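Epidermin decarboxylase (Staphylococcus epidermidis, PDB 1G63) catalyses the FMN-dependent oxidative decarboxylation of the C-terminal cysteine residue of the epidermin precursor peptide, forming a carbon-carbon double bond. Local coordinates at residues T10-V15 against F113-I118; I34-S39 against I44-L49; S142-K147 against I165-N170. All coordinates share one frame; numbering follows the deposited sequence.

Overall arrangement
Interactions 1 and 2 both reach the same FMN from strand ends of one parallel sheet, while interaction 3 lies at the chain's surface. Interaction 1 holds the isoalloxazine edge and part of the phosphate, and interaction 2, its centre about 14 Å away, adds Ser37 at the phosphate. The two touch directly, with Ala11 CB 3.6 Å from Ser39 CB. Interaction 3 follows later in the chain. Its centre is about 13 Å from that of interaction 1, and Pro114 CB meets Pro143 CG at 3.7 Å between them. Interactions 2 and 3 do not touch: on opposite sides of the chain's centre, their nearest atoms are about 12 Å apart. The side chain of Asp144 stays about 13 Å from a bound FMN.

Interaction 1 of 3, residues T10-V15 against F113-I118; sequences TASINV and FPNMNI. With FMN (flavin mononucleotide), chain N.
Ser12 and Asn115 meet beside the pyrimidine end of the flavin, the serine hydroxyl against the amide end of the asparagine, and Asn14 reaches the same amide at about a right angle. With CG anti to the backbone N (chi1 -175°), Asn115 sends its side chain toward the 10-15 loop while its carbonyl serves the cofactor: FMN N3 donates to Asn115 O at 2.8 Å, a nearly straight bond. Ser12 OG lies 3.2 Å from FMN O4 and may donate to it, although that proton has another possible acceptor. Small and polar, serine can sit this close to the ring system. At the phosphate Ala11 N donates to FMN O2P at 2.6 Å, and along the ribityl chain Ala11 O accepts from FMN O2' at 2.8 Å. This is a Rossmann-like arrangement: the loops following parallel strands 5-9 and 110-114 hold the flavin, and the end of the second strand and the turn after it begin the PXMNXXMW signature of the HFCD family, whose Asn117 is the N-cap of the next helix. The first loop is shaped by an inverse gamma turn centred on Ala11, then by an ST turn in which Asn14 N donates to Ser12 OG at 3.3 Å. Met116 lies beside FMN N3 and packs on helix 84-91. Farther out, Thr10 OG1 is hydrogen-bonded to Pro81 O, and Ile13 packs on Leu51 of a second subunit.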
loop_
_atom_site.group_PDB
_atom_site.type_symbol
_atom_site.label_atom_id
_atom_site.label_comp_id
_atom_site.label_asym_id
_atom_site.label_seq_id
_atom_site.Cartn_x
_atom_site.Cartn_y
_atom_site.Cartn_z
ATOM N N THR B 10 -2.153 29.165 8.266
ATOM C CA THR B 10 -0.905 28.453 8.494
ATOM C C THR B 10 -0.944 27.631 9.779
ATOM O O THR B 10 -1.881 27.752 10.589
ATOM C CB THR B 10 0.292 29.436 8.532
ATOM O OG1 THR B 10 0.190 30.296 9.675
ATOM C CG2 THR B 10 0.312 30.280 7.264
ATOM N N ALA B 11 0.086 26.807 9.960
ATOM C CA ALA B 11 0.193 25.908 11.103
ATOM C C ALA B 11 0.367 26.545 12.478
ATOM O O ALA B 11 1.338 26.286 13.189
ATOM C CB ALA B 11 1.299 24.889 10.857
ATOM N N SER B 12 -0.589 27.386 12.839
ATOM C CA SER B 12 -0.615 28.017 14.148
ATOM C C SER B 12 -1.684 27.250 14.916
ATOM O O SER B 12 -2.682 26.830 14.338
ATOM C CB SER B 12 -1.032 29.480 14.043
ATOM O OG SER B 12 -1.555 29.940 15.283
ATOM N N ILE B 13 -1.479 27.060 16.212
ATOM C CA ILE B 13 -2.441 26.336 17.027
ATOM C C ILE B 13 -3.857 26.888 16.858
ATOM O O ILE B 13 -4.829 26.135 16.898
ATOM C CB ILE B 13 -2.046 26.390 18.532
ATOM C CG1 ILE B 13 -3.046 25.592 19.371
ATOM C CG2 ILE B 13 -1.985 27.837 19.009
ATOM C CD1 ILE B 13 -3.164 24.138 18.973
ATOM N N ASN B 14 -3.976 28.198 16.651
ATOM C CA ASN B 14 -5.296 28.804 16.504
ATOM C C ASN B 14 -6.000 28.546 15.188
ATOM O O ASN B 14 -7.113 29.026 14.982
ATOM C CB ASN B 14 -5.229 30.306 16.757
ATOM C CG ASN B 14 -4.970 30.626 18.204
ATOM O OD1 ASN B 14 -3.874 31.042 18.573
ATOM N ND2 ASN B 14 -5.974 30.411 19.041
ATOM N N VAL B 15 -5.367 27.795 14.296
ATOM C CA VAL B 15 -6.001 27.486 13.025
ATOM C C VAL B 15 -7.211 26.587 13.306
ATOM O O VAL B 15 -8.107 26.455 12.472
ATOM C CB VAL B 15 -5.027 26.772 12.063
ATOM C CG1 VAL B 15 -4.682 25.397 12.596
ATOM C CG2 VAL B 15 -5.636 26.689 10.675
ATOM N N PHE B 113 -1.687 38.633 9.941
ATOM C CA PHE B 113 -2.059 38.629 11.360
ATOM C C PHE B 113 -1.202 37.612 12.119
ATOM O O PHE B 113 -1.566 36.449 12.261
ATOM C CB PHE B 113 -3.539 38.287 11.541
ATOM C CG PHE B 113 -4.466 39.298 10.953
ATOM C CD1 PHE B 113 -4.843 39.223 9.610
ATOM C CD2 PHE B 113 -4.951 40.346 11.729
ATOM C CE1 PHE B 113 -5.690 40.181 9.055
ATOM C CE2 PHE B 113 -5.796 41.306 11.183
ATOM C CZ PHE B 113 -6.167 41.224 9.843
ATOM N N PRO B 114 -0.045 38.050 12.620
ATOM C CA PRO B 114 0.865 37.170 13.358
ATOM C C PRO B 114 0.244 36.492 14.572
ATOM O O PRO B 114 -0.542 37.100 15.302
ATOM C CB PRO B 114 1.999 38.110 13.770
ATOM C CG PRO B 114 1.992 39.157 12.702
ATOM C CD PRO B 114 0.516 39.407 12.504
ATOM N N ASN B 115 0.597 35.224 14.772
ATOM C CA ASN B 115 0.142 34.468 15.932
ATOM C C ASN B 115 1.197 33.434 16.293
ATOM O O ASN B 115 1.515 32.547 15.499
ATOM C CB ASN B 115 -1.185 33.766 15.686
ATOM C CG ASN B 115 -1.707 33.074 16.941
ATOM O OD1 ASN B 115 -1.687 31.849 17.045
ATOM N ND2 ASN B 115 -2.156 33.869 17.915
ATOM N N MET B 116 1.735 33.559 17.499
ATOM C CA MET B 116 2.773 32.664 17.971
ATOM C C MET B 116 3.017 32.968 19.438
ATOM O O MET B 116 2.533 33.971 19.956
ATOM C CB MET B 116 4.062 32.919 17.192
ATOM C CG MET B 116 4.570 34.355 17.340
ATOM S SD MET B 116 5.916 34.809 16.227
ATOM C CE MET B 116 4.987 35.227 14.728
ATOM N N ASN B 117 3.771 32.103 20.102
ATOM C CA ASN B 117 4.093 32.314 21.496
ATOM C C ASN B 117 4.953 33.565 21.583
ATOM O O ASN B 117 5.709 33.868 20.663
ATOM C CB ASN B 117 4.851 31.115 22.050
ATOM C CG ASN B 117 5.175 31.263 23.515
ATOM O OD1 ASN B 117 6.137 31.936 23.888
ATOM N ND2 ASN B 117 4.367 30.646 24.358
ATOM N N ILE B 118 4.826 34.290 22.691
ATOM C CA ILE B 118 5.575 35.525 22.900
ATOM C C ILE B 118 7.093 35.400 22.697
ATOM O O ILE B 118 7.723 36.320 22.184
ATOM C CB ILE B 118 5.288 36.103 24.312
ATOM C CG1 ILE B 118 5.923 37.486 24.450
ATOM C CG2 ILE B 118 5.805 35.157 25.376
ATOM C CD1 ILE B 118 5.377 38.511 23.464
HETATM N N1 FMN N . 4.116 28.382 14.909
HETATM C C2 FMN N . 3.677 29.680 14.943
HETATM O O2 FMN N . 4.172 30.567 14.311
HETATM N N3 FMN N . 2.564 30.010 15.786
HETATM C C4 FMN N . 1.893 29.136 16.571
HETATM O O4 FMN N . 0.959 29.528 17.288
HETATM C C4A FMN N . 2.381 27.751 16.558
HETATM N N5 FMN N . 1.764 26.806 17.256
HETATM C C5A FMN N . 2.127 25.499 17.091
HETATM C C6 FMN N . 1.383 24.442 17.776
HETATM C C7 FMN N . 1.772 23.134 17.765
HETATM C C7M FMN N . 0.955 22.052 18.488
HETATM C C8 FMN N . 2.843 22.715 16.837
HETATM C C8M FMN N . 3.224 21.263 16.680
HETATM C C9 FMN N . 3.579 23.710 16.202
HETATM C C9A FMN N . 3.269 25.082 16.289
HETATM N N10 FMN N . 3.979 26.138 15.637
HETATM C C10 FMN N . 3.523 27.449 15.652
HETATM C "C1'" FMN N . 5.131 25.813 14.782
HETATM C "C2'" FMN N . 4.663 25.700 13.310
HETATM O "O2'" FMN N . 3.634 24.735 13.084
HETATM C "C3'" FMN N . 5.849 25.361 12.410
HETATM O "O3'" FMN N . 6.829 26.449 12.471
HETATM C "C4'" FMN N . 5.514 25.092 10.950
HETATM O "O4'" FMN N . 6.672 24.596 10.232
HETATM C "C5'" FMN N . 4.931 26.283 10.205
HETATM O "O5'" FMN N . 4.531 25.900 8.873
HETATM P P FMN N . 3.599 26.795 7.951
HETATM O O1P FMN N . 4.263 28.131 7.822
HETATM O O2P FMN N . 2.256 26.844 8.573
HETATM O O3P FMN N . 3.558 26.021 6.585
#

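Interaction 2 of 3, residues I34-S39 against I44-L49; sequences ILFSPS and INTDVL. With FMN (flavin mononucleotide), chain N.
The ring of Phe36 is the flat group here: the methyl of Thr46 sits over one face, and Leu49 stands at the edge, close to the ring plane. Ile44 adds a third contact, approaching obliquely. Phe36 ends strand 32-36 of the Rossmann-like parallel sheet, and the residues round it come from the connection to the next strand, 56-57, where a short 3-10 segment, 46-49, folds back against the strand end. Thr46 CG2 makes a CH-pi contact 3.7 Å from the ring centroid, only 16° off the normal. Threonine suits the place because one branch is apolar: chi1 of 61° puts OG1 between the backbone N and the carbonyl carbon and leaves CG2, anti to the carbonyl carbon, over the ring. Leu49 crosses the phenylalanine side chain at about a right angle and brings CG to 3.6 Å from Phe36 CZ. Ile44 reaches across by its length, its CB not being directed at the strand, and CD1 at the tip comes within 3.5 Å of Phe36 CE2. Further down the strand Ile34 CG2 packs on Leu49 CB at 4.3 Å, continuing an apolar layer that includes Ile18 and Ile22 of helix 18-25. Val15 and Ala9 also touch Phe36. One residue beyond Phe36, Ser37 OG donates to FMN O2P at 2.9 Å.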
loop_
_atom_site.group_PDB
_atom_site.type_symbol
_atom_site.label_atom_id
_atom_site.label_comp_id
_atom_site.label_asym_id
_atom_site.label_seq_id
_atom_site.Cartn_x
_atom_site.Cartn_y
_atom_site.Cartn_z
ATOM N N ILE B 34 -10.780 29.865 1.327
ATOM C CA ILE B 34 -9.643 29.537 2.165
ATOM C C ILE B 34 -8.599 28.625 1.509
ATOM O O ILE B 34 -8.908 27.813 0.636
ATOM C CB ILE B 34 -10.156 28.937 3.493
ATOM C CG1 ILE B 34 -9.023 28.873 4.515
ATOM C CG2 ILE B 34 -10.792 27.591 3.230
ATOM C CD1 ILE B 34 -9.507 28.818 5.947
ATOM N N LEU B 35 -7.355 28.791 1.939
ATOM C CA LEU B 35 -6.220 28.033 1.422
ATOM C C LEU B 35 -5.316 27.728 2.626
ATOM O O LEU B 35 -4.977 28.627 3.386
ATOM C CB LEU B 35 -5.477 28.898 0.391
ATOM C CG LEU B 35 -4.428 28.287 -0.542
ATOM C CD1 LEU B 35 -3.834 29.388 -1.417
ATOM C CD2 LEU B 35 -3.339 27.618 0.267
ATOM N N PHE B 36 -4.933 26.467 2.806
ATOM C CA PHE B 36 -4.092 26.083 3.945
ATOM C C PHE B 36 -2.656 25.725 3.585
ATOM O O PHE B 36 -2.347 25.361 2.452
ATOM C CB PHE B 36 -4.693 24.878 4.684
ATOM C CG PHE B 36 -6.011 25.157 5.362
ATOM C CD1 PHE B 36 -7.207 25.031 4.665
ATOM C CD2 PHE B 36 -6.053 25.536 6.706
ATOM C CE1 PHE B 36 -8.440 25.274 5.296
ATOM C CE2 PHE B 36 -7.273 25.779 7.344
ATOM C CZ PHE B 36 -8.469 25.648 6.640
ATOM N N SER B 37 -1.774 25.834 4.572
ATOM C CA SER B 37 -0.385 25.461 4.379
ATOM C C SER B 37 -0.351 23.951 4.650
ATOM O O SER B 37 -1.143 23.434 5.435
ATOM C CB SER B 37 0.512 26.190 5.380
ATOM O OG SER B 37 0.366 25.672 6.690
ATOM N N PRO B 38 0.549 23.219 3.988
ATOM C CA PRO B 38 0.637 21.767 4.204
ATOM C C PRO B 38 0.648 21.359 5.678
ATOM O O PRO B 38 -0.061 20.436 6.082
ATOM C CB PRO B 38 1.937 21.394 3.496
ATOM C CG PRO B 38 1.950 22.355 2.343
ATOM C CD PRO B 38 1.530 23.664 2.981
ATOM N N SER B 39 1.438 22.057 6.484
ATOM C CA SER B 39 1.540 21.735 7.901
ATOM C C SER B 39 0.277 21.964 8.719
ATOM O O SER B 39 0.054 21.286 9.726
ATOM C CB SER B 39 2.684 22.512 8.546
ATOM O OG SER B 39 3.921 22.118 8.006
ATOM N N ILE B 44 -6.081 20.233 11.777
ATOM C CA ILE B 44 -7.504 20.106 11.539
ATOM C C ILE B 44 -7.792 19.355 10.258
ATOM O O ILE B 44 -6.901 19.105 9.455
ATOM C CB ILE B 44 -8.175 21.495 11.421
ATOM C CG1 ILE B 44 -7.506 22.287 10.294
ATOM C CG2 ILE B 44 -8.082 22.248 12.741
ATOM C CD1 ILE B 44 -8.194 23.590 9.974
ATOM N N ASN B 45 -9.055 18.991 10.087
ATOM C CA ASN B 45 -9.502 18.323 8.879
ATOM C C ASN B 45 -9.976 19.496 8.024
ATOM O O ASN B 45 -11.054 20.047 8.249
ATOM C CB ASN B 45 -10.666 17.385 9.187
ATOM C CG ASN B 45 -11.088 16.580 7.982
ATOM O OD1 ASN B 45 -11.314 17.131 6.905
ATOM N ND2 ASN B 45 -11.202 15.269 8.158
ATOM N N THR B 46 -9.149 19.894 7.067
ATOM C CA THR B 46 -9.464 21.029 6.206
ATOM C C THR B 46 -10.726 20.893 5.364
ATOM O O THR B 46 -11.323 21.900 5.006
ATOM C CB THR B 46 -8.280 21.362 5.265
ATOM O OG1 THR B 46 -7.998 20.237 4.418
ATOM C CG2 THR B 46 -7.036 21.715 6.088
ATOM N N ASP B 47 -11.138 19.666 5.048
ATOM C CA ASP B 47 -12.337 19.477 4.238
ATOM C C ASP B 47 -13.593 20.021 4.910
ATOM O O ASP B 47 -14.548 20.391 4.232
ATOM C CB ASP B 47 -12.535 17.998 3.884
ATOM C CG ASP B 47 -11.755 17.591 2.642
ATOM O OD1 ASP B 47 -12.003 18.182 1.570
ATOM O OD2 ASP B 47 -10.893 16.685 2.732
ATOM N N VAL B 48 -13.584 20.072 6.239
ATOM C CA VAL B 48 -14.721 20.582 7.000
ATOM C C VAL B 48 -15.001 22.036 6.663
ATOM O O VAL B 48 -16.153 22.469 6.670
ATOM C CB VAL B 48 -14.478 20.463 8.517
ATOM C CG1 VAL B 48 -15.505 21.263 9.289
ATOM C CG2 VAL B 48 -14.570 19.011 8.926
ATOM N N LEU B 49 -13.949 22.790 6.366
ATOM C CA LEU B 49 -14.111 24.189 6.017
ATOM C C LEU B 49 -14.957 24.384 4.759
ATOM O O LEU B 49 -15.447 25.484 4.509
ATOM C CB LEU B 49 -12.746 24.868 5.853
ATOM C CG LEU B 49 -12.000 25.232 7.145
ATOM C CD1 LEU B 49 -12.947 25.948 8.080
ATOM C CD2 LEU B 49 -11.472 23.991 7.825
HETATM N N1 FMN N . 4.116 28.382 14.909
HETATM C C2 FMN N . 3.677 29.680 14.943
HETATM O O2 FMN N . 4.172 30.567 14.311
HETATM N N3 FMN N . 2.564 30.010 15.786
HETATM C C4 FMN N . 1.893 29.136 16.571
HETATM O O4 FMN N . 0.959 29.528 17.288
HETATM C C4A FMN N . 2.381 27.751 16.558
HETATM N N5 FMN N . 1.764 26.806 17.256
HETATM C C5A FMN N . 2.127 25.499 17.091
HETATM C C6 FMN N . 1.383 24.442 17.776
HETATM C C7 FMN N . 1.772 23.134 17.765
HETATM C C7M FMN N . 0.955 22.052 18.488
HETATM C C8 FMN N . 2.843 22.715 16.837
HETATM C C8M FMN N . 3.224 21.263 16.680
HETATM C C9 FMN N . 3.579 23.710 16.202
HETATM C C9A FMN N . 3.269 25.082 16.289
HETATM N N10 FMN N . 3.979 26.138 15.637
HETATM C C10 FMN N . 3.523 27.449 15.652
HETATM C "C1'" FMN N . 5.131 25.813 14.782
HETATM C "C2'" FMN N . 4.663 25.700 13.310
HETATM O "O2'" FMN N . 3.634 24.735 13.084
HETATM C "C3'" FMN N . 5.849 25.361 12.410
HETATM O "O3'" FMN N . 6.829 26.449 12.471
HETATM C "C4'" FMN N . 5.514 25.092 10.950
HETATM O "O4'" FMN N . 6.672 24.596 10.232
HETATM C "C5'" FMN N . 4.931 26.283 10.205
HETATM O "O5'" FMN N . 4.531 25.900 8.873
HETATM P P FMN N . 3.599 26.795 7.951
HETATM O O1P FMN N . 4.263 28.131 7.822
HETATM O O2P FMN N . 2.256 26.844 8.573
HETATM O O3P FMN N . 3.558 26.021 6.585
#

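Interaction 3 of 3, residues S142-K147 against I165-N170; sequences SPDMNK and IENVLN
Asp144, on the segment 142-147, extends toward Asn167. Its CB points at the helix, and the first torsion (chi1 -68°) sets CG anti to the carbonyl carbon, which carries the carboxylate on toward the amide. CG comes to 3.9 Å from Asn167 OD1. At the tip the two oxygens differ: Asp144 OD1 stays 3.8 Å from Asn167 OD1, whereas Asp144 OD2 closes to 3.3 Å from it. Asp144 OD2 and Asn167 OD1 are both acceptors, so no hydrogen bond joins them. The side chains arrive from opposite directions with their flat ends turned 39° to each other, and the meeting amounts to a small polar contact. Each oxygen has a weak donor of its own, which may offset the closeness of two acceptors: Asp144 OD2 takes a weak hydrogen bond from the Tyr141 hydroxyl, and Asn167 OD1 a weak one from the backbone N of Asn164. The strand that carries Asp144 pairs antiparallel with 156-161 in a two-stranded hairpin that stands apart from the main parallel sheet, probably the hairpin that closes over the peptide substrate in EpiD, and backbone bonds tie Asp144 to Thr161. The chain leaves that hairpin through Pro163 and enters helix 165-172, whose first turn bears Asn167. At the helix start Asn164 OD1 accepts from Glu166 N. Inside the helix, Leu169 N bonds to Ile165 O at 3.2 Å and Asn170 N to Glu166 O at 3.0 Å. On its apolar flank Ile165, Val168 and Leu169 rest on Leu25 of helix 18-25, while Asn167, next to them in sequence, occupies the side turned to the hairpin, and Asp144 also packs on Pro163.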
loop_
_atom_site.group_PDB
_atom_site.type_symbol
_atom_site.label_atom_id
_atom_site.label_comp_id
_atom_site.label_asym_id
_atom_site.label_seq_id
_atom_site.Cartn_x
_atom_site.Cartn_y
_atom_site.Cartn_z
ATOM N N SER B 142 -0.325 44.563 14.381
ATOM C CA SER B 142 0.402 44.398 15.640
ATOM C C SER B 142 -0.401 43.441 16.505
ATOM O O SER B 142 -1.517 43.758 16.917
ATOM C CB SER B 142 0.558 45.733 16.369
ATOM O OG SER B 142 1.447 46.588 15.677
ATOM N N PRO B 143 0.156 42.254 16.786
ATOM C CA PRO B 143 -0.472 41.205 17.600
ATOM C C PRO B 143 -1.071 41.718 18.903
ATOM O O PRO B 143 -0.462 42.532 19.594
ATOM C CB PRO B 143 0.680 40.236 17.865
ATOM C CG PRO B 143 1.522 40.378 16.653
ATOM C CD PRO B 143 1.527 41.868 16.415
ATOM N N ASP B 144 -2.262 41.235 19.236
ATOM C CA ASP B 144 -2.916 41.628 20.477
ATOM C C ASP B 144 -2.209 40.889 21.610
ATOM O O ASP B 144 -1.589 39.843 21.382
ATOM C CB ASP B 144 -4.409 41.266 20.436
ATOM C CG ASP B 144 -5.174 42.091 19.417
ATOM O OD1 ASP B 144 -5.132 43.332 19.519
ATOM O OD2 ASP B 144 -5.811 41.510 18.516
ATOM N N MET B 145 -2.291 41.436 22.820
ATOM C CA MET B 145 -1.637 40.831 23.979
ATOM C C MET B 145 -2.347 41.145 25.297
ATOM O O MET B 145 -2.633 42.307 25.605
ATOM C CB MET B 145 -0.185 41.316 24.066
ATOM C CG MET B 145 0.596 41.190 22.767
ATOM S SD MET B 145 2.345 41.458 22.992
ATOM C CE MET B 145 2.451 43.231 22.812
ATOM N N ASN B 146 -2.638 40.109 26.074
ATOM C CA ASN B 146 -3.285 40.307 27.364
ATOM C C ASN B 146 -2.497 39.537 28.422
ATOM O O ASN B 146 -1.629 38.734 28.088
ATOM C CB ASN B 146 -4.747 39.836 27.321
ATOM C CG ASN B 146 -4.892 38.328 27.468
ATOM O OD1 ASN B 146 -4.372 37.556 26.663
ATOM N ND2 ASN B 146 -5.614 37.903 28.502
ATOM N N LYS B 147 -2.789 39.796 29.693
ATOM C CA LYS B 147 -2.099 39.120 30.786
ATOM C C LYS B 147 -2.906 37.900 31.208
ATOM O O LYS B 147 -3.919 38.012 31.899
ATOM C CB LYS B 147 -1.918 40.085 31.957
ATOM C CG LYS B 147 -1.286 41.397 31.533
ATOM C CD LYS B 147 0.092 41.160 30.933
ATOM C CE LYS B 147 0.474 42.258 29.946
ATOM N NZ LYS B 147 0.560 43.599 30.576
ATOM N N ILE B 165 -12.812 39.863 15.603
ATOM C CA ILE B 165 -13.268 40.044 14.222
ATOM C C ILE B 165 -13.416 41.521 13.844
ATOM O O ILE B 165 -13.318 41.891 12.673
ATOM C CB ILE B 165 -14.591 39.275 13.971
ATOM C CG1 ILE B 165 -14.657 38.821 12.510
ATOM C CG2 ILE B 165 -15.783 40.128 14.335
ATOM C CD1 ILE B 165 -14.835 39.920 11.499
ATOM N N GLU B 166 -13.638 42.363 14.847
ATOM C CA GLU B 166 -13.764 43.800 14.639
ATOM C C GLU B 166 -12.361 44.332 14.313
ATOM O O GLU B 166 -12.196 45.267 13.528
ATOM C CB GLU B 166 -14.301 44.459 15.912
ATOM C CG GLU B 166 -14.207 45.974 15.933
ATOM C CD GLU B 166 -13.938 46.523 17.336
ATOM O OE1 GLU B 166 -13.754 47.756 17.467
ATOM O OE2 GLU B 166 -13.906 45.726 18.306
ATOM N N ASN B 167 -11.355 43.717 14.930
ATOM C CA ASN B 167 -9.964 44.088 14.716
ATOM C C ASN B 167 -9.506 43.820 13.272
ATOM O O ASN B 167 -8.903 44.692 12.644
ATOM C CB ASN B 167 -9.053 43.324 15.689
ATOM C CG ASN B 167 -9.161 43.823 17.132
ATOM O OD1 ASN B 167 -8.691 43.158 18.067
ATOM N ND2 ASN B 167 -9.763 44.994 17.319
ATOM N N VAL B 168 -9.791 42.635 12.735
ATOM C CA VAL B 168 -9.353 42.357 11.369
ATOM C C VAL B 168 -10.179 43.143 10.352
ATOM O O VAL B 168 -9.702 43.450 9.264
ATOM C CB VAL B 168 -9.361 40.820 11.028
ATOM C CG1 VAL B 168 -9.055 40.013 12.265
ATOM C CG2 VAL B 168 -10.656 40.400 10.420
ATOM N N LEU B 169 -11.410 43.483 10.708
ATOM C CA LEU B 169 -12.259 44.258 9.808
ATOM C C LEU B 169 -11.692 45.667 9.669
ATOM O O LEU B 169 -11.611 46.207 8.577
ATOM C CB LEU B 169 -13.682 44.320 10.359
ATOM C CG LEU B 169 -14.748 43.457 9.680
ATOM C CD1 LEU B 169 -14.132 42.208 9.093
ATOM C CD2 LEU B 169 -15.831 43.115 10.693
ATOM N N ASN B 170 -11.281 46.248 10.792
ATOM C CA ASN B 170 -10.728 47.597 10.797
ATOM C C ASN B 170 -9.344 47.674 10.152
ATOM O O ASN B 170 -9.018 48.654 9.480
ATOM C CB ASN B 170 -10.632 48.124 12.235
ATOM C CG ASN B 170 -10.156 49.573 12.299
ATOM O OD1 ASN B 170 -10.882 50.496 11.916
ATOM N ND2 ASN B 170 -8.931 49.778 12.770
#